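Local coordinates for protein AvrA (PDB 6BE0) that probably transfers acetyl groups from acetyl-CoA to serine and threonine residues of proteins, as a YopJ-family bacterial effector that binds inositol hexakisphosphate, at residues A[139-144]-A[172-177]; A[113-118]-A[189-194]. All blocks are in the same frame, centred on the assembly; numbering follows the deposited sequence.

Contact 1: A[139-144]-A[172-177]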
loop_
_atom_site.group_PDB
_atom_site.type_symbol
_atom_site.label_atom_id
_atom_site.label_comp_id
_atom_site.label_asym_id
_atom_site.label_seq_id
_atom_site.Cartn_x
_atom_site.Cartn_y
_atom_site.Cartn_z
ATOM N N VAL A 139 -4.910 3.108 14.204
ATOM C CA VAL A 139 -5.017 2.147 13.115
ATOM C C VAL A 139 -5.473 2.871 11.857
ATOM O O VAL A 139 -6.570 3.423 11.822
ATOM C CB VAL A 139 -6.007 1.012 13.455
ATOM C CG1 VAL A 139 -6.082 -0.003 12.323
ATOM C CG2 VAL A 139 -5.604 0.332 14.755
ATOM N N ILE A 140 -4.631 2.871 10.828
ATOM C CA ILE A 140 -4.956 3.553 9.580
ATOM C C ILE A 140 -4.912 2.595 8.398
ATOM O O ILE A 140 -3.869 2.018 8.091
ATOM C CB ILE A 140 -4.005 4.734 9.316
ATOM C CG1 ILE A 140 -4.073 5.723 10.484
ATOM C CG2 ILE A 140 -4.373 5.431 8.004
ATOM C CD1 ILE A 140 -3.101 6.884 10.384
ATOM N N LEU A 141 -6.057 2.443 7.741
ATOM C CA LEU A 141 -6.177 1.605 6.556
ATOM C C LEU A 141 -5.927 2.440 5.307
ATOM O O LEU A 141 -6.631 3.418 5.059
ATOM C CB LEU A 141 -7.566 0.960 6.499
ATOM C CG LEU A 141 -7.921 0.155 5.244
ATOM C CD1 LEU A 141 -7.058 -1.086 5.119
ATOM C CD2 LEU A 141 -9.397 -0.215 5.263
ATOM N N PHE A 142 -4.922 2.056 4.528
ATOM C CA PHE A 142 -4.599 2.763 3.294
ATOM C C PHE A 142 -5.119 2.001 2.083
ATOM O O PHE A 142 -4.785 0.833 1.881
ATOM C CB PHE A 142 -3.090 2.978 3.170
ATOM C CG PHE A 142 -2.524 3.906 4.206
ATOM C CD1 PHE A 142 -2.076 3.419 5.423
ATOM C CD2 PHE A 142 -2.443 5.264 3.965
ATOM C CE1 PHE A 142 -1.556 4.272 6.377
ATOM C CE2 PHE A 142 -1.923 6.122 4.917
ATOM C CZ PHE A 142 -1.480 5.625 6.121
ATOM N N GLU A 143 -5.948 2.675 1.292
ATOM C CA GLU A 143 -6.439 2.135 0.033
ATOM C C GLU A 143 -5.662 2.772 -1.116
ATOM O O GLU A 143 -5.753 3.983 -1.319
ATOM C CB GLU A 143 -7.937 2.402 -0.119
ATOM C CG GLU A 143 -8.817 1.616 0.843
ATOM C CD GLU A 143 -8.820 0.122 0.562
ATOM O OE1 GLU A 143 -8.330 -0.289 -0.511
ATOM O OE2 GLU A 143 -9.315 -0.643 1.416
ATOM N N PRO A 144 -4.878 1.969 -1.858
ATOM C CA PRO A 144 -4.114 2.558 -2.964
ATOM C C PRO A 144 -4.999 3.172 -4.049
ATOM O O PRO A 144 -4.600 4.155 -4.673
ATOM C CB PRO A 144 -3.322 1.368 -3.518
ATOM C CG PRO A 144 -3.236 0.409 -2.386
ATOM C CD PRO A 144 -4.527 0.553 -1.646
ATOM N N PHE A 172 -9.534 4.649 14.655
ATOM C CA PHE A 172 -9.415 4.118 13.303
ATOM C C PHE A 172 -9.692 5.178 12.240
ATOM O O PHE A 172 -10.540 6.054 12.417
ATOM C CB PHE A 172 -10.369 2.937 13.112
ATOM C CG PHE A 172 -10.481 2.473 11.686
ATOM C CD1 PHE A 172 -11.535 2.890 10.890
ATOM C CD2 PHE A 172 -9.529 1.627 11.139
ATOM C CE1 PHE A 172 -11.640 2.468 9.579
ATOM C CE2 PHE A 172 -9.629 1.203 9.829
ATOM C CZ PHE A 172 -10.686 1.624 9.048
ATOM N N ALA A 173 -8.965 5.082 11.130
ATOM C CA ALA A 173 -9.161 5.970 9.994
ATOM C C ALA A 173 -8.832 5.242 8.697
ATOM O O ALA A 173 -7.945 4.392 8.660
ATOM C CB ALA A 173 -8.303 7.217 10.137
ATOM N N MET A 174 -9.562 5.575 7.640
ATOM C CA MET A 174 -9.318 5.008 6.321
ATOM C C MET A 174 -8.870 6.121 5.385
ATOM O O MET A 174 -9.471 7.195 5.359
ATOM C CB MET A 174 -10.575 4.314 5.799
ATOM C CG MET A 174 -10.459 3.774 4.387
ATOM S SD MET A 174 -11.907 2.800 3.940
ATOM C CE MET A 174 -12.100 3.249 2.220
ATOM N N VAL A 175 -7.806 5.865 4.631
ATOM C CA VAL A 175 -7.203 6.882 3.776
ATOM C C VAL A 175 -7.257 6.483 2.305
ATOM O O VAL A 175 -6.773 5.420 1.914
ATOM C CB VAL A 175 -5.738 7.149 4.177
ATOM C CG1 VAL A 175 -5.101 8.183 3.253
ATOM C CG2 VAL A 175 -5.667 7.618 5.621
ATOM N N GLU A 176 -7.854 7.353 1.500
ATOM C CA GLU A 176 -7.883 7.191 0.054
ATOM C C GLU A 176 -6.620 7.794 -0.545
ATOM O O GLU A 176 -6.264 8.928 -0.226
ATOM C CB GLU A 176 -9.130 7.857 -0.534
ATOM C CG GLU A 176 -9.221 7.823 -2.053
ATOM C CD GLU A 176 -10.295 8.753 -2.587
ATOM O OE1 GLU A 176 -10.276 9.951 -2.231
ATOM O OE2 GLU A 176 -11.157 8.285 -3.360
ATOM N N LEU A 177 -5.946 7.037 -1.405
ATOM C CA LEU A 177 -4.731 7.514 -2.059
ATOM C C LEU A 177 -4.975 7.833 -3.531
ATOM O O LEU A 177 -4.475 8.835 -4.045
ATOM C CB LEU A 177 -3.610 6.478 -1.923
ATOM C CG LEU A 177 -3.125 6.180 -0.499
ATOM C CD1 LEU A 177 -1.964 5.197 -0.533
ATOM C CD2 LEU A 177 -2.721 7.450 0.240
#
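Leu141 is held by the neighbouring strand through both its backbone N and its backbone O: the N donates to Ala173 O (2.9 Å), and the O receives Val175 N at 2.7 Å in an almost straight bond (167° at the hydrogen). Ala173 N reaches back to Val139 O and Glu143 N to Val175 O, the alternating pattern of parallel strands, and Leu177 N adds a more bent bond to Glu143 O (141°). Side chains then sort to two faces. On one, the Phe172 ring takes Val139 CG1 in plane at its edge (CD2 to CG1, 4.0 Å), while its CE2 lies 3.9 Å from Leu141 CB. Further along, Leu141 and Met174 run side by side, CD2 to SD, and the methionine methyl CE, at the end of a chain bent at chi3 (143°), lies 3.9 Å from Glu143 CG. On the other face, Val175 CG2 presses on Ile140 CG2 (3.5 Å). That same Ile140 methyl sits over a rim of the Phe142 ring, whose CD2 also meets Val175 CB at 3.8 Å and has Leu177 CD2 at the ring edge. Strands 136-143 and 170-176 flank helix 151-164 in a beta-alpha-beta crossover, 170-176 being the outermost strand of the mixed sheet. Ile140 faces helix 205-212, whereas Phe142 and Leu177 pack on helix 186-199. Glu143 bonds through OE1 to His124 NE2, a pairing consistent with the His-Glu members of the triad used by YopJ enzymes, and Glu176 binds the backbone N of Cys147 and Ser225. Backbone bonds thus set the register; the Ile140 and Val175 face is apolar, whereas that of Leu141 and Met174 also carries two buried carboxylates, bonded to partners beyond both segments.

Contact 2: A[113-118]-A[189-194]; sequences RFLVNM and FSLALA
Leu115 carries this contact, driving its forked end against helix 186-199 from the facing strand. Its CG stands beside the backbone N, opposite the carbonyl carbon (chi1 -65°), which turns the two methyls onto the helix backbone around Ser190 and Leu191. CD2 approaches Ser190 O at 3.4 Å and Ser190 CB at 3.7 Å; the other methyl, CD1, lies 4.0 Å from Leu191 CD1, where the two side chains cross. Ala194, one turn on from Ser190, brings its CB to 4.3 Å from Leu115 CD2. Arg113, two residues earlier on the same side of the strand, lays the aliphatic part of its chain beside the helix, CG coming within 4.1 Å of Ala194 O. Its polar end is held outside the two segments: NE in a salt bridge with Asp129 OD1, NH1 bonded to Leu86 O. The short strand and helix segments run nearly antiparallel, 172° apart with 9.0 Å between axes. Strand 111-117 belongs to the mixed sheet and Leu115 points toward the helix, which therefore packs on a face of that sheet; Met72 and Val76 of helix 65-82 also touch Leu115. The interface itself is held by apolar packing, and the buried polar atoms beside Leu115 have partners: Ser190 O is used by Ala194 N (2.9 Å), and Ser190 OG by Cys186 O and by Ile125 O of strand 125-133.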
loop_
_atom_site.group_PDB
_atom_site.type_symbol
_atom_site.label_atom_id
_atom_site.label_comp_id
_atom_site.label_asym_id
_atom_site.label_seq_id
_atom_site.Cartn_x
_atom_site.Cartn_y
_atom_site.Cartn_z
ATOM N N ARG A 113 2.586 -3.416 10.743
ATOM C CA ARG A 113 1.812 -3.254 9.518
ATOM C C ARG A 113 1.116 -4.552 9.149
ATOM O O ARG A 113 1.553 -5.636 9.534
ATOM C CB ARG A 113 2.703 -2.795 8.361
ATOM C CG ARG A 113 3.204 -1.373 8.500
ATOM C CD ARG A 113 4.504 -1.317 9.280
ATOM N NE ARG A 113 4.774 0.022 9.792
ATOM C CZ ARG A 113 5.769 0.320 10.621
ATOM N NH1 ARG A 113 6.600 -0.629 11.040
ATOM N NH2 ARG A 113 5.934 1.569 11.034
ATOM N N PHE A 114 0.028 -4.430 8.398
ATOM C CA PHE A 114 -0.763 -5.584 7.999
ATOM C C PHE A 114 -1.158 -5.505 6.537
ATOM O O PHE A 114 -1.737 -4.511 6.111
ATOM C CB PHE A 114 -2.024 -5.687 8.854
ATOM C CG PHE A 114 -1.755 -5.773 10.327
ATOM C CD1 PHE A 114 -1.698 -4.627 11.102
ATOM C CD2 PHE A 114 -1.569 -7.000 10.940
ATOM C CE1 PHE A 114 -1.456 -4.703 12.460
ATOM C CE2 PHE A 114 -1.325 -7.083 12.297
ATOM C CZ PHE A 114 -1.269 -5.933 13.058
ATOM N N LEU A 115 -0.839 -6.547 5.774
ATOM C CA LEU A 115 -1.452 -6.743 4.467
ATOM C C LEU A 115 -2.708 -7.570 4.669
ATOM O O LEU A 115 -2.637 -8.716 5.117
ATOM C CB LEU A 115 -0.505 -7.440 3.488
ATOM C CG LEU A 115 0.768 -6.700 3.078
ATOM C CD1 LEU A 115 1.415 -7.424 1.910
ATOM C CD2 LEU A 115 0.491 -5.248 2.720
ATOM N N VAL A 116 -3.854 -6.984 4.345
ATOM C CA VAL A 116 -5.140 -7.624 4.590
ATOM C C VAL A 116 -5.927 -7.812 3.299
ATOM O O VAL A 116 -6.162 -6.861 2.556
ATOM C CB VAL A 116 -5.989 -6.811 5.601
ATOM C CG1 VAL A 116 -6.100 -5.345 5.180
ATOM C CG2 VAL A 116 -7.370 -7.443 5.785
ATOM N N ASN A 117 -6.321 -9.054 3.038
ATOM C CA ASN A 117 -7.267 -9.343 1.971
ATOM C C ASN A 117 -8.680 -9.104 2.481
ATOM O O ASN A 117 -9.211 -9.898 3.258
ATOM C CB ASN A 117 -7.118 -10.777 1.467
ATOM C CG ASN A 117 -8.013 -11.069 0.276
ATOM O OD1 ASN A 117 -8.608 -10.161 -0.306
ATOM N ND2 ASN A 117 -8.107 -12.340 -0.097
ATOM N N MET A 118 -9.283 -8.004 2.045
ATOM C CA MET A 118 -10.577 -7.585 2.565
ATOM C C MET A 118 -11.713 -8.314 1.860
ATOM O O MET A 118 -12.808 -8.446 2.404
ATOM C CB MET A 118 -10.746 -6.073 2.410
ATOM C CG MET A 118 -9.481 -5.275 2.709
ATOM S SD MET A 118 -9.795 -3.762 3.629
ATOM C CE MET A 118 -9.712 -4.387 5.295
ATOM N N PHE A 189 1.066 -2.586 -4.602
ATOM C CA PHE A 189 0.986 -1.265 -3.990
ATOM C C PHE A 189 1.028 -1.365 -2.469
ATOM O O PHE A 189 1.755 -0.624 -1.813
ATOM C CB PHE A 189 -0.287 -0.539 -4.431
ATOM C CG PHE A 189 -0.125 0.261 -5.693
ATOM C CD1 PHE A 189 0.304 1.576 -5.641
ATOM C CD2 PHE A 189 -0.406 -0.298 -6.929
ATOM C CE1 PHE A 189 0.454 2.317 -6.798
ATOM C CE2 PHE A 189 -0.256 0.438 -8.089
ATOM C CZ PHE A 189 0.173 1.748 -8.022
ATOM N N SER A 190 0.254 -2.290 -1.912
ATOM C CA SER A 190 0.162 -2.426 -0.464
ATOM C C SER A 190 1.477 -2.928 0.132
ATOM O O SER A 190 1.889 -2.496 1.211
ATOM C CB SER A 190 -0.982 -3.372 -0.091
ATOM O OG SER A 190 -2.239 -2.822 -0.449
ATOM N N LEU A 191 2.133 -3.841 -0.577
ATOM C CA LEU A 191 3.409 -4.380 -0.127
ATOM C C LEU A 191 4.481 -3.298 -0.124
ATOM O O LEU A 191 5.271 -3.196 0.812
ATOM C CB LEU A 191 3.843 -5.547 -1.015
ATOM C CG LEU A 191 5.182 -6.207 -0.675
ATOM C CD1 LEU A 191 5.201 -6.731 0.755
ATOM C CD2 LEU A 191 5.470 -7.328 -1.660
ATOM N N ALA A 192 4.502 -2.492 -1.179
ATOM C CA ALA A 192 5.470 -1.408 -1.296
ATOM C C ALA A 192 5.234 -0.354 -0.222
ATOM O O ALA A 192 6.168 0.073 0.459
ATOM C CB ALA A 192 5.399 -0.782 -2.680
ATOM N N LEU A 193 3.979 0.062 -0.076
ATOM C CA LEU A 193 3.607 1.048 0.932
ATOM C C LEU A 193 3.944 0.559 2.338
ATOM O O LEU A 193 4.361 1.342 3.189
ATOM C CB LEU A 193 2.116 1.374 0.834
ATOM C CG LEU A 193 1.679 2.160 -0.404
ATOM C CD1 LEU A 193 0.161 2.260 -0.458
ATOM C CD2 LEU A 193 2.310 3.541 -0.432
ATOM N N ALA A 194 3.762 -0.737 2.574
ATOM C CA ALA A 194 4.060 -1.327 3.875
ATOM C C ALA A 194 5.506 -1.050 4.274
ATOM O O ALA A 194 5.785 -0.672 5.412
ATOM C CB ALA A 194 3.793 -2.822 3.854
#

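Along the chain from the N terminus, 113-118 on strand 111-117 is the first of the four segments and supplies one side of contact 2. The chain then passes through strand 125-133 to 139-144, crosses by helix 151-164 and returns as 172-177, closing contact 1; a short connection leads into helix 186-199, whose residues 189-194 close contact 2. Contact 1 is thus nested inside the loop of contact 2. One joins neighbouring strands at the edge of the mixed sheet, the other seats a helix on that same sheet. They also meet directly: Leu177 CD1 packs on Leu193 CD1 at 3.6 Å and Pro144 CB on Phe189 CB at 3.7 Å.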